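Local coordinates for protein argonaute (Methanocaldococcus jannaschii, PDB 5G5S) that uses short single-stranded DNA guides to bind complementary DNA strands and slice them, and may defend the cell against invading genetic elements, at residues 583-588 with 644-649; 531-535 with 557-561; 599-605 with 635-639; 304-309 with 611-617; 488-493 with 667-671. One frame throughout, in Å; residues are numbered along the deposited sequence.

Contact 1. Residues 583-588 with 644-649; sequences LKEISK and FNCGNE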
# COMPACT_ATOMS: atom_id res chain seq x y z
N LEU A 583 -9.18 -19.14 -14.14
CA LEU A 583 -7.83 -18.77 -14.55
C LEU A 583 -7.18 -19.87 -15.38
O LEU A 583 -6.45 -19.56 -16.31
CB LEU A 583 -6.96 -18.34 -13.37
CG LEU A 583 -7.30 -17.00 -12.71
CD1 LEU A 583 -6.46 -16.79 -11.48
CD2 LEU A 583 -7.15 -15.83 -13.68
N LYS A 584 -7.51 -21.14 -15.08
CA LYS A 584 -7.09 -22.32 -15.84
C LYS A 584 -7.66 -22.23 -17.27
O LYS A 584 -6.91 -22.43 -18.22
CB LYS A 584 -7.56 -23.62 -15.17
CG LYS A 584 -6.63 -24.13 -14.09
CD LYS A 584 -6.90 -25.59 -13.75
CE LYS A 584 -7.70 -25.76 -12.48
NZ LYS A 584 -8.06 -27.19 -12.25
N GLU A 585 -8.95 -21.87 -17.41
CA GLU A 585 -9.64 -21.72 -18.70
C GLU A 585 -9.14 -20.51 -19.51
O GLU A 585 -8.97 -20.63 -20.72
CB GLU A 585 -11.18 -21.67 -18.53
CG GLU A 585 -11.80 -22.93 -17.95
CD GLU A 585 -11.50 -24.22 -18.69
OE1 GLU A 585 -11.94 -24.36 -19.85
OE2 GLU A 585 -10.80 -25.08 -18.11
N ILE A 586 -8.93 -19.37 -18.84
CA ILE A 586 -8.43 -18.13 -19.44
C ILE A 586 -7.04 -18.31 -20.09
O ILE A 586 -6.82 -17.80 -21.19
CB ILE A 586 -8.52 -16.94 -18.42
CG1 ILE A 586 -9.71 -16.04 -18.75
CG2 ILE A 586 -7.23 -16.11 -18.32
CD1 ILE A 586 -10.28 -15.28 -17.56
N SER A 587 -6.13 -19.07 -19.43
CA SER A 587 -4.78 -19.34 -19.92
C SER A 587 -4.82 -20.10 -21.24
O SER A 587 -4.04 -19.78 -22.14
CB SER A 587 -3.95 -20.09 -18.88
OG SER A 587 -4.41 -21.42 -18.67
N LYS A 588 -5.72 -21.11 -21.35
CA LYS A 588 -5.84 -21.85 -22.60
C LYS A 588 -6.61 -21.07 -23.66
O LYS A 588 -6.29 -21.18 -24.84
CB LYS A 588 -6.27 -23.31 -22.41
CG LYS A 588 -7.70 -23.57 -21.94
CD LYS A 588 -7.90 -25.07 -21.82
CE LYS A 588 -9.25 -25.46 -21.28
NZ LYS A 588 -9.44 -26.93 -21.28
N PHE A 644 -0.67 -20.26 -14.31
CA PHE A 644 -1.75 -20.81 -15.14
C PHE A 644 -1.22 -20.82 -16.56
O PHE A 644 -0.94 -19.77 -17.13
CB PHE A 644 -3.07 -20.02 -15.01
CG PHE A 644 -3.55 -19.95 -13.58
CD1 PHE A 644 -3.12 -18.94 -12.73
CD2 PHE A 644 -4.38 -20.95 -13.07
CE1 PHE A 644 -3.53 -18.91 -11.39
CE2 PHE A 644 -4.81 -20.91 -11.74
CZ PHE A 644 -4.40 -19.88 -10.91
N ASN A 645 -1.05 -22.03 -17.10
CA ASN A 645 -0.49 -22.25 -18.43
C ASN A 645 -1.10 -23.52 -19.03
O ASN A 645 -1.13 -24.56 -18.36
CB ASN A 645 1.06 -22.40 -18.30
CG ASN A 645 1.85 -22.35 -19.60
OD1 ASN A 645 1.43 -22.86 -20.63
ND2 ASN A 645 3.06 -21.82 -19.55
N CYS A 646 -1.60 -23.44 -20.28
CA CYS A 646 -2.18 -24.59 -20.99
C CYS A 646 -3.30 -25.32 -20.21
O CYS A 646 -3.36 -26.56 -20.23
CB CYS A 646 -1.08 -25.56 -21.43
SG CYS A 646 -1.52 -26.59 -22.85
N GLY A 647 -4.14 -24.56 -19.52
CA GLY A 647 -5.24 -25.11 -18.73
C GLY A 647 -4.83 -25.76 -17.43
O GLY A 647 -5.66 -26.38 -16.76
N ASN A 648 -3.54 -25.63 -17.03
CA ASN A 648 -3.05 -26.22 -15.79
C ASN A 648 -2.72 -25.17 -14.75
O ASN A 648 -2.34 -24.05 -15.09
CB ASN A 648 -1.81 -27.10 -16.02
CG ASN A 648 -1.95 -28.17 -17.07
OD1 ASN A 648 -1.11 -28.27 -17.98
ND2 ASN A 648 -2.99 -28.99 -16.98
N GLU A 649 -2.84 -25.56 -13.47
CA GLU A 649 -2.49 -24.73 -12.32
C GLU A 649 -1.23 -25.34 -11.71
O GLU A 649 -1.14 -26.56 -11.52
CB GLU A 649 -3.64 -24.70 -11.29
CG GLU A 649 -3.33 -23.80 -10.10
CD GLU A 649 -4.30 -23.89 -8.94
OE1 GLU A 649 -5.45 -24.34 -9.16
OE2 GLU A 649 -3.91 -23.51 -7.82

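Contact 2. Residues 531-535 with 557-561; sequences RRIQP and KANID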
# COMPACT_ATOMS: atom_id res chain seq x y z
N ARG A 531 3.06 1.48 -19.24
CA ARG A 531 2.39 1.48 -20.54
C ARG A 531 0.96 1.96 -20.40
O ARG A 531 0.45 2.62 -21.31
CB ARG A 531 2.46 0.10 -21.22
CG ARG A 531 3.90 -0.39 -21.50
CD ARG A 531 4.74 0.56 -22.36
NE ARG A 531 4.26 0.62 -23.75
CZ ARG A 531 4.74 -0.11 -24.75
NH1 ARG A 531 5.72 -0.99 -24.54
NH2 ARG A 531 4.24 0.02 -25.98
N ARG A 532 0.30 1.63 -19.26
CA ARG A 532 -1.08 2.01 -18.95
C ARG A 532 -1.32 2.10 -17.44
O ARG A 532 -0.79 1.31 -16.66
CB ARG A 532 -2.10 0.99 -19.53
CG ARG A 532 -2.04 0.67 -21.02
CD ARG A 532 -2.63 1.76 -21.90
NE ARG A 532 -4.08 1.70 -21.90
CZ ARG A 532 -4.80 1.12 -22.85
NH1 ARG A 532 -4.21 0.57 -23.91
NH2 ARG A 532 -6.13 1.10 -22.77
N ILE A 533 -2.14 3.07 -17.05
CA ILE A 533 -2.68 3.21 -15.71
C ILE A 533 -4.18 3.01 -16.03
O ILE A 533 -4.85 3.91 -16.53
CB ILE A 533 -2.36 4.55 -15.02
CG1 ILE A 533 -0.83 4.80 -14.98
CG2 ILE A 533 -2.99 4.59 -13.61
CD1 ILE A 533 -0.41 6.26 -14.69
N GLN A 534 -4.62 1.75 -15.90
CA GLN A 534 -5.95 1.32 -16.29
C GLN A 534 -6.98 1.23 -15.17
O GLN A 534 -7.00 0.22 -14.46
CB GLN A 534 -5.85 -0.03 -17.05
CG GLN A 534 -6.99 -0.28 -18.04
CD GLN A 534 -7.16 0.86 -19.01
OE1 GLN A 534 -6.27 1.16 -19.83
NE2 GLN A 534 -8.28 1.56 -18.90
N PRO A 535 -7.93 2.20 -15.05
CA PRO A 535 -9.03 2.03 -14.08
C PRO A 535 -9.89 0.83 -14.48
O PRO A 535 -10.04 0.56 -15.67
CB PRO A 535 -9.84 3.34 -14.21
CG PRO A 535 -8.97 4.28 -14.99
CD PRO A 535 -8.11 3.42 -15.86
N LYS A 557 -12.48 -4.39 -22.95
CA LYS A 557 -12.86 -2.99 -22.72
C LYS A 557 -11.68 -2.02 -22.61
O LYS A 557 -11.89 -0.81 -22.73
CB LYS A 557 -13.79 -2.88 -21.49
N ALA A 558 -10.45 -2.52 -22.39
CA ALA A 558 -9.26 -1.66 -22.30
C ALA A 558 -8.40 -1.70 -23.55
O ALA A 558 -7.56 -0.82 -23.73
CB ALA A 558 -8.44 -2.00 -21.07
N ASN A 559 -8.64 -2.69 -24.44
CA ASN A 559 -7.93 -2.88 -25.71
C ASN A 559 -6.45 -3.28 -25.57
O ASN A 559 -5.64 -2.96 -26.43
CB ASN A 559 -8.12 -1.68 -26.69
CG ASN A 559 -9.54 -1.18 -26.84
OD1 ASN A 559 -9.85 -0.04 -26.47
ND2 ASN A 559 -10.43 -2.00 -27.40
N ILE A 560 -6.12 -4.01 -24.50
CA ILE A 560 -4.75 -4.51 -24.31
C ILE A 560 -4.71 -5.93 -24.89
O ILE A 560 -5.56 -6.76 -24.54
CB ILE A 560 -4.28 -4.42 -22.83
CG1 ILE A 560 -4.20 -2.94 -22.35
CG2 ILE A 560 -2.93 -5.14 -22.63
CD1 ILE A 560 -4.56 -2.71 -20.93
N ASP A 561 -3.76 -6.20 -25.80
CA ASP A 561 -3.60 -7.53 -26.37
C ASP A 561 -3.02 -8.42 -25.28
O ASP A 561 -1.92 -8.17 -24.78
CB ASP A 561 -2.72 -7.53 -27.65
CG ASP A 561 -2.51 -8.89 -28.32
OD1 ASP A 561 -3.32 -9.82 -28.07
OD2 ASP A 561 -1.56 -9.01 -29.13

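Contact 3. Residues 599-605 with 635-639; sequences IRKNNKY and PVKLS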
# COMPACT_ATOMS: atom_id res chain seq x y z
N ILE A 599 1.65 -9.98 -2.67
CA ILE A 599 2.61 -9.07 -2.05
C ILE A 599 1.88 -8.38 -0.92
O ILE A 599 0.94 -7.63 -1.15
CB ILE A 599 3.24 -8.11 -3.10
CG1 ILE A 599 4.12 -8.93 -4.10
CG2 ILE A 599 4.05 -6.97 -2.42
CD1 ILE A 599 4.48 -8.24 -5.32
N ARG A 600 2.26 -8.72 0.32
CA ARG A 600 1.62 -8.17 1.51
C ARG A 600 2.54 -7.26 2.32
O ARG A 600 3.51 -7.71 2.95
CB ARG A 600 0.96 -9.28 2.34
CG ARG A 600 -0.13 -10.01 1.56
CD ARG A 600 -0.93 -10.96 2.41
NE ARG A 600 -2.03 -10.30 3.10
CZ ARG A 600 -3.26 -10.16 2.61
NH1 ARG A 600 -3.55 -10.60 1.39
NH2 ARG A 600 -4.20 -9.55 3.32
N LYS A 601 2.24 -5.95 2.28
CA LYS A 601 2.97 -4.91 3.00
C LYS A 601 2.64 -4.99 4.51
O LYS A 601 3.48 -4.68 5.34
CB LYS A 601 2.64 -3.50 2.42
CG LYS A 601 1.15 -3.13 2.41
CD LYS A 601 0.89 -1.79 1.72
CE LYS A 601 -0.54 -1.69 1.21
NZ LYS A 601 -0.77 -2.53 0.00
N ASN A 602 1.44 -5.46 4.84
CA ASN A 602 0.96 -5.61 6.20
C ASN A 602 1.04 -7.07 6.52
O ASN A 602 0.34 -7.88 5.93
CB ASN A 602 -0.50 -5.08 6.33
CG ASN A 602 -0.67 -3.63 5.90
OD1 ASN A 602 0.10 -2.73 6.29
ND2 ASN A 602 -1.69 -3.37 5.09
N ASN A 603 2.00 -7.43 7.39
CA ASN A 603 2.28 -8.80 7.80
C ASN A 603 2.90 -8.81 9.20
O ASN A 603 3.17 -7.76 9.77
CB ASN A 603 3.15 -9.52 6.74
CG ASN A 603 4.55 -8.96 6.60
OD1 ASN A 603 5.47 -9.40 7.28
ND2 ASN A 603 4.73 -7.99 5.72
N LYS A 604 3.04 -9.99 9.78
CA LYS A 604 3.52 -10.23 11.14
C LYS A 604 5.04 -10.41 11.29
O LYS A 604 5.52 -10.43 12.43
CB LYS A 604 2.76 -11.43 11.75
CG LYS A 604 1.25 -11.24 11.71
CD LYS A 604 0.56 -12.41 12.35
CE LYS A 604 -0.92 -12.20 12.60
NZ LYS A 604 -1.70 -12.30 11.35
N TYR A 605 5.79 -10.54 10.17
CA TYR A 605 7.25 -10.75 10.20
C TYR A 605 8.02 -9.51 10.57
O TYR A 605 7.64 -8.41 10.20
CB TYR A 605 7.80 -11.29 8.87
CG TYR A 605 7.40 -12.71 8.53
CD1 TYR A 605 8.02 -13.80 9.13
CD2 TYR A 605 6.48 -12.96 7.52
CE1 TYR A 605 7.70 -15.10 8.76
CE2 TYR A 605 6.14 -14.26 7.16
CZ TYR A 605 6.75 -15.33 7.78
OH TYR A 605 6.41 -16.61 7.43
N PRO A 635 9.37 -5.73 7.08
CA PRO A 635 9.53 -6.49 5.83
C PRO A 635 8.21 -6.66 5.07
O PRO A 635 7.12 -6.44 5.61
CB PRO A 635 10.11 -7.83 6.30
CG PRO A 635 9.65 -7.96 7.69
CD PRO A 635 9.53 -6.59 8.27
N VAL A 636 8.33 -7.03 3.79
CA VAL A 636 7.22 -7.31 2.88
C VAL A 636 7.14 -8.83 2.75
O VAL A 636 8.17 -9.48 2.57
CB VAL A 636 7.43 -6.62 1.50
CG1 VAL A 636 6.28 -6.92 0.55
CG2 VAL A 636 7.63 -5.11 1.64
N LYS A 637 5.93 -9.39 2.87
CA LYS A 637 5.73 -10.82 2.71
C LYS A 637 5.31 -11.15 1.28
O LYS A 637 4.42 -10.51 0.72
CB LYS A 637 4.68 -11.34 3.70
CG LYS A 637 4.58 -12.86 3.74
CD LYS A 637 3.51 -13.36 4.72
CE LYS A 637 2.10 -13.16 4.23
NZ LYS A 637 1.12 -13.77 5.16
N LEU A 638 5.99 -12.15 0.68
CA LEU A 638 5.72 -12.68 -0.66
C LEU A 638 5.12 -14.08 -0.47
O LEU A 638 5.64 -14.87 0.31
CB LEU A 638 6.98 -12.73 -1.53
CG LEU A 638 7.85 -11.47 -1.52
CD1 LEU A 638 9.11 -11.68 -2.32
CD2 LEU A 638 7.09 -10.23 -2.03
N SER A 639 3.98 -14.35 -1.10
CA SER A 639 3.28 -15.60 -0.88
C SER A 639 2.57 -16.07 -2.14
O SER A 639 2.21 -15.25 -2.99
CB SER A 639 2.24 -15.41 0.23
OG SER A 639 1.54 -16.60 0.53

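Contact 4. Residues 304-309 with 611-617; sequences LEFMKF and DYRIGSV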
# COMPACT_ATOMS: atom_id res chain seq x y z
N LEU A 304 18.04 -16.90 10.43
CA LEU A 304 17.77 -17.20 9.04
C LEU A 304 18.84 -16.66 8.10
O LEU A 304 19.33 -15.55 8.32
CB LEU A 304 16.40 -16.58 8.69
CG LEU A 304 15.65 -17.11 7.49
CD1 LEU A 304 15.40 -18.62 7.61
CD2 LEU A 304 14.34 -16.36 7.32
N GLU A 305 19.16 -17.42 7.03
CA GLU A 305 20.11 -17.05 5.99
C GLU A 305 19.40 -16.18 4.93
O GLU A 305 18.35 -16.57 4.42
CB GLU A 305 20.74 -18.29 5.34
CG GLU A 305 21.76 -19.00 6.22
CD GLU A 305 22.37 -20.24 5.59
OE1 GLU A 305 21.61 -21.14 5.16
OE2 GLU A 305 23.62 -20.32 5.54
N PHE A 306 19.99 -15.02 4.60
CA PHE A 306 19.44 -14.05 3.65
C PHE A 306 20.34 -13.82 2.45
O PHE A 306 21.55 -13.61 2.61
CB PHE A 306 19.19 -12.68 4.35
CG PHE A 306 17.92 -12.56 5.17
CD1 PHE A 306 17.81 -13.16 6.42
CD2 PHE A 306 16.85 -11.80 4.71
CE1 PHE A 306 16.64 -13.04 7.17
CE2 PHE A 306 15.68 -11.68 5.46
CZ PHE A 306 15.58 -12.30 6.69
N MET A 307 19.76 -13.82 1.25
CA MET A 307 20.46 -13.48 0.02
C MET A 307 20.53 -11.93 -0.01
O MET A 307 19.69 -11.26 0.60
CB MET A 307 19.70 -14.00 -1.24
CG MET A 307 18.49 -13.13 -1.63
SD MET A 307 17.63 -13.50 -3.18
CE MET A 307 18.66 -12.69 -4.33
N LYS A 308 21.50 -11.37 -0.74
CA LYS A 308 21.59 -9.93 -0.92
C LYS A 308 21.27 -9.65 -2.38
O LYS A 308 21.79 -10.34 -3.26
CB LYS A 308 22.98 -9.38 -0.51
CG LYS A 308 22.95 -7.87 -0.26
CD LYS A 308 24.06 -7.41 0.67
CE LYS A 308 23.55 -6.94 2.02
NZ LYS A 308 22.88 -5.62 1.94
N PHE A 309 20.38 -8.69 -2.66
CA PHE A 309 20.00 -8.39 -4.03
C PHE A 309 21.08 -7.63 -4.78
O PHE A 309 21.83 -6.87 -4.17
CB PHE A 309 18.67 -7.62 -4.08
CG PHE A 309 17.50 -8.25 -3.35
CD1 PHE A 309 17.11 -9.55 -3.63
CD2 PHE A 309 16.75 -7.51 -2.44
CE1 PHE A 309 16.02 -10.13 -2.97
CE2 PHE A 309 15.66 -8.08 -1.79
CZ PHE A 309 15.30 -9.39 -2.06
N ASP A 611 20.06 -3.64 8.26
CA ASP A 611 20.50 -3.95 6.90
C ASP A 611 19.27 -4.06 5.96
O ASP A 611 18.15 -4.28 6.41
CB ASP A 611 21.36 -5.23 6.88
CG ASP A 611 22.11 -5.52 5.58
OD1 ASP A 611 22.29 -4.57 4.77
OD2 ASP A 611 22.50 -6.69 5.36
N TYR A 612 19.50 -3.86 4.66
CA TYR A 612 18.48 -3.81 3.62
C TYR A 612 19.04 -4.39 2.33
O TYR A 612 20.21 -4.74 2.28
CB TYR A 612 18.01 -2.35 3.43
CG TYR A 612 19.10 -1.41 2.94
CD1 TYR A 612 20.02 -0.85 3.83
CD2 TYR A 612 19.22 -1.08 1.59
CE1 TYR A 612 21.04 -0.02 3.39
CE2 TYR A 612 20.24 -0.24 1.14
CZ TYR A 612 21.13 0.31 2.04
OH TYR A 612 22.11 1.17 1.60
N ARG A 613 18.19 -4.47 1.26
CA ARG A 613 18.55 -5.05 -0.05
C ARG A 613 18.76 -6.57 0.20
O ARG A 613 19.60 -7.19 -0.44
CB ARG A 613 19.79 -4.34 -0.64
CG ARG A 613 20.04 -4.53 -2.12
CD ARG A 613 21.31 -3.82 -2.56
NE ARG A 613 22.41 -4.76 -2.75
CZ ARG A 613 23.63 -4.44 -3.20
NH1 ARG A 613 23.92 -3.18 -3.49
NH2 ARG A 613 24.55 -5.38 -3.36
N ILE A 614 17.95 -7.15 1.13
CA ILE A 614 17.99 -8.55 1.56
C ILE A 614 16.64 -9.28 1.45
O ILE A 614 15.58 -8.67 1.60
CB ILE A 614 18.66 -8.74 2.97
CG1 ILE A 614 17.92 -7.94 4.08
CG2 ILE A 614 20.16 -8.41 2.93
CD1 ILE A 614 18.17 -8.44 5.50
N GLY A 615 16.72 -10.58 1.21
CA GLY A 615 15.56 -11.44 1.06
C GLY A 615 15.81 -12.86 1.50
O GLY A 615 16.93 -13.38 1.36
N SER A 616 14.78 -13.50 2.07
CA SER A 616 14.85 -14.89 2.52
C SER A 616 13.50 -15.59 2.36
O SER A 616 12.53 -14.96 1.92
CB SER A 616 15.36 -14.98 3.96
OG SER A 616 15.73 -16.31 4.28
N VAL A 617 13.45 -16.92 2.61
CA VAL A 617 12.24 -17.73 2.49
C VAL A 617 11.99 -18.46 3.82
O VAL A 617 12.86 -19.19 4.29
CB VAL A 617 12.28 -18.72 1.27
CG1 VAL A 617 11.08 -19.66 1.27
CG2 VAL A 617 12.38 -17.97 -0.06

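Contact 5. Residues 488-493 with 667-671; sequences IKYFIL and KMNYS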
# COMPACT_ATOMS: atom_id res chain seq x y z
N ILE A 488 6.90 11.05 -18.43
CA ILE A 488 8.17 10.94 -19.16
C ILE A 488 8.90 9.68 -18.71
O ILE A 488 9.17 9.50 -17.53
CB ILE A 488 9.02 12.25 -19.06
CG1 ILE A 488 8.30 13.42 -19.77
CG2 ILE A 488 10.43 12.05 -19.65
CD1 ILE A 488 8.74 14.84 -19.39
N LYS A 489 9.19 8.79 -19.68
CA LYS A 489 9.90 7.53 -19.45
C LYS A 489 11.38 7.86 -19.48
O LYS A 489 12.03 7.68 -20.51
CB LYS A 489 9.55 6.51 -20.56
CG LYS A 489 8.24 5.79 -20.35
CD LYS A 489 7.05 6.57 -20.86
CE LYS A 489 5.84 6.28 -20.01
NZ LYS A 489 4.70 7.10 -20.47
N TYR A 490 11.90 8.39 -18.38
CA TYR A 490 13.30 8.81 -18.32
C TYR A 490 14.30 7.66 -18.33
O TYR A 490 15.17 7.60 -19.22
CB TYR A 490 13.55 9.79 -17.16
CG TYR A 490 14.44 10.94 -17.56
CD1 TYR A 490 15.79 10.75 -17.80
CD2 TYR A 490 13.91 12.21 -17.74
CE1 TYR A 490 16.61 11.80 -18.19
CE2 TYR A 490 14.73 13.28 -18.11
CZ TYR A 490 16.08 13.07 -18.35
OH TYR A 490 16.88 14.11 -18.74
N PHE A 491 14.17 6.74 -17.39
CA PHE A 491 15.06 5.59 -17.25
C PHE A 491 14.31 4.28 -17.38
O PHE A 491 13.12 4.21 -17.07
CB PHE A 491 15.84 5.67 -15.91
CG PHE A 491 14.98 5.80 -14.68
CD1 PHE A 491 14.58 7.06 -14.22
CD2 PHE A 491 14.57 4.68 -13.97
CE1 PHE A 491 13.76 7.18 -13.10
CE2 PHE A 491 13.76 4.80 -12.84
CZ PHE A 491 13.35 6.05 -12.42
N ILE A 492 15.00 3.24 -17.87
CA ILE A 492 14.44 1.89 -18.02
C ILE A 492 15.34 0.88 -17.28
O ILE A 492 16.38 1.28 -16.73
CB ILE A 492 14.15 1.50 -19.50
CG1 ILE A 492 15.44 1.41 -20.35
CG2 ILE A 492 13.11 2.42 -20.15
CD1 ILE A 492 15.58 0.15 -21.12
N LEU A 493 14.94 -0.40 -17.25
CA LEU A 493 15.72 -1.46 -16.61
C LEU A 493 16.77 -1.98 -17.58
O LEU A 493 16.46 -2.16 -18.76
CB LEU A 493 14.82 -2.61 -16.16
CG LEU A 493 13.97 -2.36 -14.91
CD1 LEU A 493 12.90 -3.41 -14.77
CD2 LEU A 493 14.83 -2.33 -13.65
N LYS A 667 12.86 -0.06 -7.63
CA LYS A 667 13.80 0.92 -8.16
C LYS A 667 13.18 1.75 -9.30
O LYS A 667 13.73 2.78 -9.65
CB LYS A 667 15.07 0.18 -8.63
CG LYS A 667 16.35 0.94 -8.44
CD LYS A 667 17.51 0.16 -9.05
CE LYS A 667 18.86 0.76 -8.74
NZ LYS A 667 19.35 0.32 -7.41
N MET A 668 12.06 1.31 -9.89
CA MET A 668 11.37 2.05 -10.97
C MET A 668 10.44 3.12 -10.36
O MET A 668 9.26 3.20 -10.64
CB MET A 668 10.65 1.09 -11.94
CG MET A 668 11.61 0.19 -12.73
SD MET A 668 13.02 1.03 -13.55
CE MET A 668 12.17 2.04 -14.74
N ASN A 669 11.04 3.96 -9.54
CA ASN A 669 10.44 5.01 -8.74
C ASN A 669 10.64 6.43 -9.31
O ASN A 669 11.76 6.82 -9.66
CB ASN A 669 11.05 4.93 -7.31
CG ASN A 669 10.37 5.79 -6.29
OD1 ASN A 669 10.94 6.21 -5.30
ND2 ASN A 669 9.10 6.02 -6.49
N TYR A 670 9.54 7.21 -9.34
CA TYR A 670 9.52 8.62 -9.69
C TYR A 670 9.04 9.42 -8.48
O TYR A 670 8.96 10.63 -8.57
CB TYR A 670 8.67 8.89 -10.93
CG TYR A 670 9.33 8.45 -12.23
CD1 TYR A 670 10.17 9.31 -12.93
CD2 TYR A 670 9.08 7.19 -12.77
CE1 TYR A 670 10.77 8.91 -14.13
CE2 TYR A 670 9.68 6.78 -13.96
CZ TYR A 670 10.52 7.65 -14.63
OH TYR A 670 11.11 7.25 -15.80
N SER A 671 8.74 8.75 -7.35
CA SER A 671 8.32 9.35 -6.07
C SER A 671 9.58 9.63 -5.23
O SER A 671 9.68 9.23 -4.07
CB SER A 671 7.37 8.43 -5.31
OG SER A 671 6.35 7.90 -6.14

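Contact 1. Residues 583-588 with 644-649
Leu583 lies across the ring of Phe644, its CB almost exactly over the ring centre at 3.6 Å, a CH-pi contact, while its CD1 touches the far rim at CE1. Both residues are buried, and Leu583 also packs on Ile551 of helix 547-556, so a branched aliphatic chain serves two neighbours at once. Lys584 takes part through its methylenes: CG passes near Phe644 CD2, and CD lies 3.3 Å from Gly647 O.

The polar contacts centre on Ser587. With its chi1 of 69° the hydroxyl is folded back against its own helix, where OG donates to Lys584 O at 2.7 Å. With its hydrogen given to Lys584 O, Ser587 OG can also accept from Gly647 N, at 3.3 Å with an angle of 151° at the hydrogen. Lys584 O in turn receives a straight CA-H...O contact from Gly647 CA at 3.2 Å.

Asn645 to Asn648 form a type I' turn of a beta hairpin, and glycine at its third position accepts the positive phi and leaves room for the side chain of Lys588. One small hydroxyl thus relays between a helix carbonyl and a turn amide, fixing the hairpin tip against helix 577-590 beside a hydrophobic anchor.

Contact 2. Residues 531-535 with 557-561
The guanidinium of Arg532 has Ile560 CG1 over one face, 3.8 Å from NH1 and displaced toward the rim, while Ala558 O comes to its edge. NH2 donates to that carbonyl at 2.6 Å; the donor lies in the carbonyl plane, but the oxygen sits 26° out of the guanidinium plane and the angle at hydrogen is only 138°. The amide of Gln534 rests on the methyl of Ala558, with CD 3.7 Å from CB.

Two bends, at chi2 and chi3, carry the arginine head toward Gln534, two residues on in the same strand, where NE and NH2 both make weak hydrogen bonds to OE1. Arginine suits this place because its flat head can accept an aliphatic cover while its N-H groups serve two oxygens; alanine is small enough to admit the glutamine.

Asn559, with positive phi, ends the helical run after helix 547-556, and Ile560 also packs on Leu554. Arg531 and Arg532 form a classic bulge opposite Val523. The contact joins an antiparallel strand of the RNase H-like PIWI sheet to the loop following a helix that packs beside it.

Contact 3. Residues 599-605 with 635-639
Arg600 and Lys637 form an antiparallel hydrogen-bonded pair, Arg600 N giving a nearly straight bond to Lys637 O at 2.8 Å and Lys637 N returning one to Arg600 O at 2.9 Å, with Ile599 and Leu638 as the non-hydrogen-bonded pair beside them. Ile599 divides its branches, CG1 meeting Leu638 CD2 at 3.8 Å on their shared face and CG2 meeting Val636 CG1; Leu662 of helix 656-666 covers both Ile599 and Leu638.

Past the strand end, Asn603 takes over from backbone pairing through its side chain. Its ND2 donates to Pro635 O at 2.9 Å, an oxygen that Arg681 also reaches, and more weakly to Arg600 O, while OD1 accepts from Tyr605 N in an Asx turn. Asparagine suits the corner because one amide can both give and accept. The Lys637 chain runs at about a right angle to Tyr605, its CD at the ring edge, 3.7 Å from CE2. Pro635 lays CG against Tyr605 CB.

Lys601 turns away to bridge Asp572, an active-site residue by similarity, placing this antiparallel pair of the RNase H-like PIWI sheet beside the probable catalytic centre.

Contact 4. Residues 304-309 with 611-617
Lys308 NZ donates to both Tyr612 O, at 2.8 Å and almost in line with the carbonyl, and Asp611 OD1, at 3.1 Å on the syn side of the carboxylate in a salt bridge. Bends at chi3 and chi4 swing the long lysine across Ile614 CG2 to this loop. Asp611 is itself divided, OD1 also taking a weak bond from Tyr612 N and OD2 one from Tyr10 OH.

Backbone groups answer one another between the strands. Met307 N and O pair with Gly615 O and N, and Phe309 N donates to Arg613 O at 2.8 Å. Beyond these, a chi1 of -166° swings Ser616 OG away from its own N and out to Glu305 O, at 2.6 Å; a buried hydroxyl thereby serves a carbonyl that the pairing of the two strands has left behind. The same serine sets CB over the centre of the Phe306 ring, a CH-pi contact at 3.5 Å. Gly615 leaves room for Phe309, whose CZ lies 3.7 Å from its CA.

Arg613 and Ile614 make a G1 bulge opposite Leu625, with Arg613 at positive phi. This is antiparallel sheet extension: strand 302-308, between strands 7-12 and 614-618, continues the PIWI sheet toward the N-terminal part of the chain.

Contact 5. Residues 488-493 with 667-671
Tyr670 OH accepts from two successive backbone amides, Tyr490 N at 2.9 Å and Phe491 N at 3.5 Å. Both bonds are weak: the first is bent to 130° at hydrogen, whereas the second is straighter, at 161°, but long. Tyr490 N, near the plane of the tyrosine ring, also makes a weak bond to Ile488 O within the inverse gamma turn centred on Lys489, so its hydrogen is shared. A tyrosine suits this spot because its rigid ring carries an oxygen across to that turn.

The ring that carries this hydroxyl also stacks. Phe491 and Tyr670 point toward each other from opposite directions and overlap in an offset stack, centroids 4.8 Å apart and planes at 25°. Phe491 CE1 lies over the tyrosine face, 3.6 Å from CZ, and the hydroxyl in turn lies above the rim of the phenylalanine. Phe491 sets its ring between the backbone N and carbonyl directions, which brings its edge to Asn669 O, 3.3 Å from Phe491 CZ.

Met668 fills the other end. Doubly bent, its flexible chain tucks CE against Phe491 CD2 at 3.6 Å, and SD at the ring edge makes a Met-aromatic contact. SD also touches Leu493 CG at 3.8 Å.

Aromatic and sulfur surfaces thus supply most of this buried contact, with the hydroxyl adding directional though weak anchoring. They join the chain just past the Mid region, whose last residue is Tyr490, to the loop bearing Ser671, which interacts with guide DNA.

How the contacts relate
Contacts 1 to 4 all reach the mixed sheet at the heart of the PIWI domain. Contacts 1 and 3 share strand 636-645, with centres 27 Å apart: one lies at its hairpin end, the other near the probable active site. Contact 4 extends the sheet beyond contact 3, their centres 14 Å apart. Contact 2 lies on another strand, and the side chain of Gln534 is about 11 Å from that of Asp506, a metal ligand by similarity. Contact 5 stands apart at the Mid side, its nearest atoms about 6 Å from contact 2 and about 7 Å from contact 4; the side chain of Tyr670 is about 6 Å from that of Gln481, which interacts with guide DNA.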